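Long-range contacts in prophage MuSo2, 43 kDa tail protein (Shewanella oneidensis, PDB 3CDD), which probably forms part of the baseplate hub of a Mu-like phage tail, as a trimeric protein related to the Mu baseplate protein GpP: residues A[74-80]-A[92-98]; A[119-123]-A[158-163]. All blocks are in the same frame, centred on the assembly; numbering follows the deposited sequence. Where two conformers were deposited one is given.

Overall arrangement
Contact 1 and contact 2 follow one another along the chain and lie in different family regions, the GpP-like N-terminal one and the gp44-like second one. Their centres are 25 Å apart, and about 11 Å separates their nearest atoms. Contact 1 pairs two strands of a beta hairpin. It is partly buried, held by backbone hydrogen bonds and a salt bridge, and reaches a second subunit. Contact 2 pairs two helices. All its touching residues are buried and aliphatic, no hydrogen bond crosses it, and no other chain of the assembly touches it. Contact 1 thus mixes polar bonds with some apolar packing beside the subunit interface, while contact 2, inside the subunit, is wholly apolar.

Contact 1 of 2, residues A[74-80]-A[92-98]; sequences TGYVDDW and SVSGRDK
Strands 74-80 and 92-97 pair antiparallel as the two arms of a beta hairpin, with a classic bulge where D78 and D79 both face S94. S94 O accepts from D78 N at 2.8 Å and from D79 N at 3.1 Å. The first donor lies in the carbonyl plane, the second above it. S94 N donates to D79 O, and Y76 N to R96 O.

The bulge turns the side chain of D78 toward the opposite strand. R96 grips its carboxylate side-on with two nitrogens. NE meets OD2 of D78 at 2.8 Å, and NH2 meets OD1 of D78 at 3.2 Å, nearly straight at 172°. Both oxygens are met on their syn side but from out of the carboxylate plane, the groups turned 43° against each other. The bend of R96 at chi3 (-65°) brings its NE-NH2 edge to D78.

V93 CG1 sits at the edge of the W80 ring, 3.8 Å from CE3 of W80. The Y76 ring rests against the aliphatic chain of K98, with Y76 CE2 3.8 Å from K98 CG.

Strand 62-67 flanks 74-80, and strand 34-42 flanks 92-97. R96 NH2 also pairs with D104 on helix 100-104. In the second subunit R204, R208 and S206 hold the carboxylate of D79, and R208 also reaches D78. D79 and W80 pair antiparallel with a strand of that chain, extending the sheet.

Contact 2 of 2, residues A[119-123]-A[158-163]; sequences LTQIA and LLARLA
L119, I122 and A123 on one helix pack against L158, L159, L162 and A163 on another. The two short segments run antiparallel, at 178°, with axes 10.5 Å apart.

Most of the packing is side chain against side chain. The branch of L119 comes first. Its CG is anti to the backbone N (chi1 176°), which carries the branch toward the other helix. CD1 of L119 lies 3.6 Å from CB of L162, and the two side chains lie alongside each other, head to tail. The same CD1 of L119 approaches CD2 of L159 at 4.1 Å. I122 uses two separate methyls. CG2 of I122 meets CD2 of L158 at 3.7 Å and also touches CD2 of L159. CD1 of I122 meets CD1 of L162 at 3.7 Å. I122 crosses L158 and L162 at about a right angle, but I122 and L159 lie antiparallel, side by side.

Methyls also meet the backbone beside the alanines. The small side chain of A123 lets L159 come close to the helix. CD2 of L159 lies 3.6 Å from CA of A123, and both L159 methyls touch A123 CB. CD2 of L119 rests 4.0 Å from CA of A163.

F144 and I147 touch L162, and I147 also L158. L170 touches L159 and A163; I180 touches L119. The helix pair is thus consistent with part of a hydrophobic core in the gp44-like second region. No hydrogen bond or charge pair joins the two segments, so their association rests on close aliphatic packing and the exclusion of water.

Contact 1 of 2, residues A[74-80]-A[92-98]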
loop_
_atom_site.group_PDB
_atom_site.type_symbol
_atom_site.label_atom_id
_atom_site.label_comp_id
_atom_site.label_asym_id
_atom_site.label_seq_id
_atom_site.Cartn_x
_atom_site.Cartn_y
_atom_site.Cartn_z
ATOM N N THR A 74 -17.848 23.806 2.062
ATOM C CA THR A 74 -17.337 24.967 1.344
ATOM C C THR A 74 -15.830 24.776 1.118
ATOM O O THR A 74 -15.041 24.658 2.075
ATOM C CB THR A 74 -17.576 26.261 2.154
ATOM O OG1 THR A 74 -18.959 26.361 2.520
ATOM C CG2 THR A 74 -17.152 27.509 1.376
ATOM N N GLY A 75 -15.430 24.751 -0.147
ATOM C CA GLY A 75 -14.011 24.571 -0.468
ATOM C C GLY A 75 -13.662 24.824 -1.916
ATOM O O GLY A 75 -14.153 25.774 -2.523
ATOM N N TYR A 76 -12.798 23.964 -2.450
ATOM C CA TYR A 76 -12.277 24.092 -3.800
ATOM C C TYR A 76 -12.248 22.743 -4.492
ATOM O O TYR A 76 -12.074 21.716 -3.857
ATOM C CB TYR A 76 -10.845 24.632 -3.771
ATOM C CG TYR A 76 -10.704 25.920 -3.026
ATOM C CD1 TYR A 76 -10.950 27.140 -3.658
ATOM C CD2 TYR A 76 -10.323 25.926 -1.688
ATOM C CE1 TYR A 76 -10.829 28.344 -2.964
ATOM C CE2 TYR A 76 -10.183 27.124 -0.991
ATOM C CZ TYR A 76 -10.441 28.323 -1.634
ATOM O OH TYR A 76 -10.313 29.503 -0.938
ATOM N N VAL A 77 -12.399 22.767 -5.811
ATOM C CA VAL A 77 -12.238 21.583 -6.621
ATOM C C VAL A 77 -10.771 21.244 -6.666
ATOM O O VAL A 77 -9.943 22.081 -7.044
ATOM C CB VAL A 77 -12.761 21.814 -8.064
ATOM C CG1 VAL A 77 -12.449 20.612 -8.943
ATOM C CG2 VAL A 77 -14.258 22.075 -8.030
ATOM N N ASP A 78 -10.444 20.025 -6.244
ATOM C CA ASP A 78 -9.085 19.516 -6.384
ATOM C C ASP A 78 -8.906 18.954 -7.772
ATOM O O ASP A 78 -7.957 19.322 -8.469
ATOM C CB ASP A 78 -8.818 18.400 -5.377
ATOM C CG ASP A 78 -8.459 18.916 -4.014
ATOM O OD1 ASP A 78 -7.723 19.926 -3.930
ATOM O OD2 ASP A 78 -8.887 18.282 -3.023
ATOM N N ASP A 79 -9.836 18.070 -8.159
ATOM C CA ASP A 79 -9.746 17.267 -9.372
ATOM C C ASP A 79 -10.996 17.383 -10.249
ATOM O O ASP A 79 -12.128 17.284 -9.768
ATOM C CB ASP A 79 -9.508 15.772 -9.035
ATOM C CG ASP A 79 -8.149 15.511 -8.359
ATOM O OD1 ASP A 79 -7.695 16.350 -7.562
ATOM O OD2 ASP A 79 -7.504 14.461 -8.640
ATOM N N TRP A 80 -10.759 17.597 -11.535
ATOM C CA TRP A 80 -11.748 17.468 -12.580
ATOM C C TRP A 80 -11.468 16.130 -13.284
ATOM O O TRP A 80 -10.348 15.869 -13.711
ATOM C CB TRP A 80 -11.599 18.662 -13.539
ATOM C CG TRP A 80 -12.257 18.506 -14.874
ATOM C CD1 TRP A 80 -11.635 18.481 -16.081
ATOM C CD2 TRP A 80 -13.663 18.325 -15.137
ATOM N NE1 TRP A 80 -12.564 18.310 -17.087
ATOM C CE2 TRP A 80 -13.814 18.213 -16.532
ATOM C CE3 TRP A 80 -14.807 18.244 -14.323
ATOM C CZ2 TRP A 80 -15.072 18.043 -17.149
ATOM C CZ3 TRP A 80 -16.066 18.083 -14.941
ATOM C CH2 TRP A 80 -16.178 17.983 -16.332
ATOM N N SER A 92 -16.909 13.854 -13.100
ATOM C CA SER A 92 -16.905 13.943 -11.653
ATOM C C SER A 92 -15.868 14.947 -11.227
ATOM O O SER A 92 -14.878 15.194 -11.948
ATOM C CB SER A 92 -16.740 12.569 -10.956
ATOM O OG SER A 92 -15.441 12.023 -10.986
ATOM N N VAL A 93 -16.149 15.589 -10.095
ATOM C CA VAL A 93 -15.183 16.429 -9.404
ATOM C C VAL A 93 -14.959 15.855 -8.002
ATOM O O VAL A 93 -15.832 15.162 -7.429
ATOM C CB VAL A 93 -15.662 17.897 -9.290
ATOM C CG1 VAL A 93 -15.610 18.594 -10.653
ATOM C CG2 VAL A 93 -17.077 17.970 -8.693
ATOM N N SER A 94 -13.776 16.127 -7.476
ATOM C CA SER A 94 -13.408 15.800 -6.104
ATOM C C SER A 94 -12.752 17.034 -5.504
ATOM O O SER A 94 -12.266 17.891 -6.243
ATOM C CB SER A 94 -12.413 14.644 -6.104
ATOM O OG SER A 94 -12.312 14.048 -4.828
ATOM N N GLY A 95 -12.720 17.109 -4.181
ATOM C CA GLY A 95 -12.056 18.206 -3.488
ATOM C C GLY A 95 -12.209 18.095 -1.985
ATOM O O GLY A 95 -12.606 17.062 -1.440
ATOM N N ARG A 96 -11.934 19.201 -1.328
ATOM C CA ARG A 96 -11.860 19.270 0.130
ATOM C C ARG A 96 -12.402 20.659 0.497
ATOM O O ARG A 96 -12.544 21.523 -0.376
ATOM C CB ARG A 96 -10.397 19.131 0.553
ATOM C CG ARG A 96 -9.824 17.713 0.413
ATOM C CD ARG A 96 -8.302 17.646 0.555
ATOM N NE ARG A 96 -7.618 18.367 -0.527
ATOM C CZ ARG A 96 -6.349 18.757 -0.464
ATOM N NH1 ARG A 96 -5.621 18.471 0.616
ATOM N NH2 ARG A 96 -5.811 19.439 -1.467
ATOM N N ASP A 97 -12.695 20.879 1.776
ATOM C CA ASP A 97 -13.110 22.204 2.218
ATOM C C ASP A 97 -11.909 23.176 2.239
ATOM O O ASP A 97 -10.774 22.747 2.051
ATOM C CB ASP A 97 -13.960 22.124 3.520
ATOM C CG ASP A 97 -13.159 22.274 4.808
ATOM O OD1 ASP A 97 -11.920 22.523 4.801
ATOM O OD2 ASP A 97 -13.830 22.160 5.863
ATOM N N LYS A 98 -12.171 24.472 2.419
ATOM C CA LYS A 98 -11.138 25.531 2.348
ATOM C C LYS A 98 -9.872 25.272 3.163
ATOM O O LYS A 98 -8.773 25.660 2.744
ATOM C CB LYS A 98 -11.723 26.885 2.787
ATOM C CG LYS A 98 -12.673 27.525 1.792
ATOM C CD LYS A 98 -13.301 28.804 2.357
ATOM C CE LYS A 98 -12.231 29.825 2.683
ATOM N NZ LYS A 98 -12.785 31.216 2.802
HETATM O O HOH W 1 -16.683 22.644 5.075
HETATM O O HOH W 2 -9.674 21.286 -2.291
#

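Contact 2 of 2, residues A[119-123]-A[158-163]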
loop_
_atom_site.group_PDB
_atom_site.type_symbol
_atom_site.label_atom_id
_atom_site.label_comp_id
_atom_site.label_asym_id
_atom_site.label_seq_id
_atom_site.Cartn_x
_atom_site.Cartn_y
_atom_site.Cartn_z
ATOM N N LEU A 119 -2.651 30.358 20.938
ATOM C CA LEU A 119 -3.009 29.553 19.790
ATOM C C LEU A 119 -3.910 30.329 18.837
ATOM O O LEU A 119 -3.760 30.232 17.606
ATOM C CB LEU A 119 -3.715 28.266 20.253
ATOM C CG LEU A 119 -4.281 27.291 19.202
ATOM C CD1 LEU A 119 -3.182 26.768 18.278
ATOM C CD2 LEU A 119 -5.054 26.141 19.855
ATOM N N THR A 120 -4.853 31.080 19.395
ATOM C CA THR A 120 -5.813 31.827 18.591
ATOM C C THR A 120 -5.141 32.971 17.827
ATOM O O THR A 120 -5.427 33.180 16.647
ATOM C CB THR A 120 -7.036 32.338 19.427
ATOM O OG1 THR A 120 -7.732 31.219 19.984
ATOM C CG2 THR A 120 -8.027 33.153 18.551
ATOM N N GLN A 121 -4.246 33.703 18.484
ATOM C CA GLN A 121 -3.511 34.742 17.776
ATOM C C GLN A 121 -2.647 34.157 16.654
ATOM O O GLN A 121 -2.604 34.698 15.541
ATOM C CB GLN A 121 -2.664 35.589 18.730
ATOM C CG GLN A 121 -3.478 36.486 19.647
ATOM C CD GLN A 121 -2.670 36.960 20.829
ATOM O OE1 GLN A 121 -1.972 36.172 21.472
ATOM N NE2 GLN A 121 -2.748 38.256 21.119
ATOM N N ILE A 122 -1.972 33.048 16.928
ATOM C CA ILE A 122 -1.153 32.429 15.887
ATOM C C ILE A 122 -2.042 31.983 14.701
ATOM O O ILE A 122 -1.744 32.282 13.547
ATOM C CB ILE A 122 -0.234 31.299 16.446
ATOM C CG1 ILE A 122 0.875 31.922 17.304
ATOM C CG2 ILE A 122 0.353 30.456 15.305
ATOM C CD1 ILE A 122 1.487 30.990 18.320
ATOM N N ALA A 123 -3.149 31.312 15.003
ATOM C CA ALA A 123 -4.054 30.793 13.968
ATOM C C ALA A 123 -4.618 31.925 13.113
ATOM O O ALA A 123 -4.705 31.774 11.897
ATOM C CB ALA A 123 -5.172 29.939 14.582
ATOM N N LEU A 158 1.591 23.325 12.198
ATOM C CA LEU A 158 1.923 24.215 13.306
ATOM C C LEU A 158 0.783 24.309 14.311
ATOM O O LEU A 158 0.990 24.153 15.515
ATOM C CB LEU A 158 2.286 25.613 12.821
ATOM C CG LEU A 158 2.396 26.666 13.922
ATOM C CD1 LEU A 158 3.613 26.377 14.789
ATOM C CD2 LEU A 158 2.462 28.076 13.335
ATOM N N LEU A 159 -0.421 24.555 13.812
ATOM C CA LEU A 159 -1.575 24.734 14.683
ATOM C C LEU A 159 -1.889 23.460 15.432
ATOM O O LEU A 159 -2.257 23.508 16.606
ATOM C CB LEU A 159 -2.783 25.263 13.896
ATOM C CG LEU A 159 -2.525 26.670 13.314
ATOM C CD1 LEU A 159 -3.653 27.175 12.390
ATOM C CD2 LEU A 159 -2.223 27.698 14.433
ATOM N N ALA A 160 -1.716 22.317 14.769
ATOM C CA ALA A 160 -2.011 21.028 15.381
ATOM C C ALA A 160 -1.038 20.724 16.530
ATOM O O ALA A 160 -1.469 20.280 17.593
ATOM C CB ALA A 160 -2.025 19.895 14.323
ATOM N N ARG A 161 0.254 20.994 16.344
ATOM C CA ARG A 161 1.203 20.788 17.448
ATOM C C ARG A 161 0.955 21.723 18.651
ATOM O O ARG A 161 0.973 21.288 19.804
ATOM C CB ARG A 161 2.672 20.766 17.001
ATOM C CG ARG A 161 3.221 21.988 16.264
ATOM C CD ARG A 161 4.753 21.831 16.149
ATOM N NE ARG A 161 5.455 22.885 15.408
ATOM C CZ ARG A 161 6.047 23.941 15.969
ATOM N NH1 ARG A 161 6.005 24.118 17.290
ATOM N NH2 ARG A 161 6.689 24.830 15.212
ATOM N N LEU A 162 0.670 22.984 18.376
ATOM C CA LEU A 162 0.252 23.919 19.426
ATOM C C LEU A 162 -1.018 23.439 20.152
ATOM O O LEU A 162 -1.068 23.434 21.390
ATOM C CB LEU A 162 0.043 25.322 18.837
ATOM C CG LEU A 162 1.242 26.005 18.152
ATOM C CD1 LEU A 162 0.826 27.379 17.619
ATOM C CD2 LEU A 162 2.446 26.150 19.063
ATOM N N ALA A 163 -2.033 23.048 19.370
ATOM C CA ALA A 163 -3.300 22.538 19.900
ATOM C C ALA A 163 -3.070 21.425 20.926
ATOM O O ALA A 163 -3.752 21.348 21.955
ATOM C CB ALA A 163 -4.188 22.032 18.760
#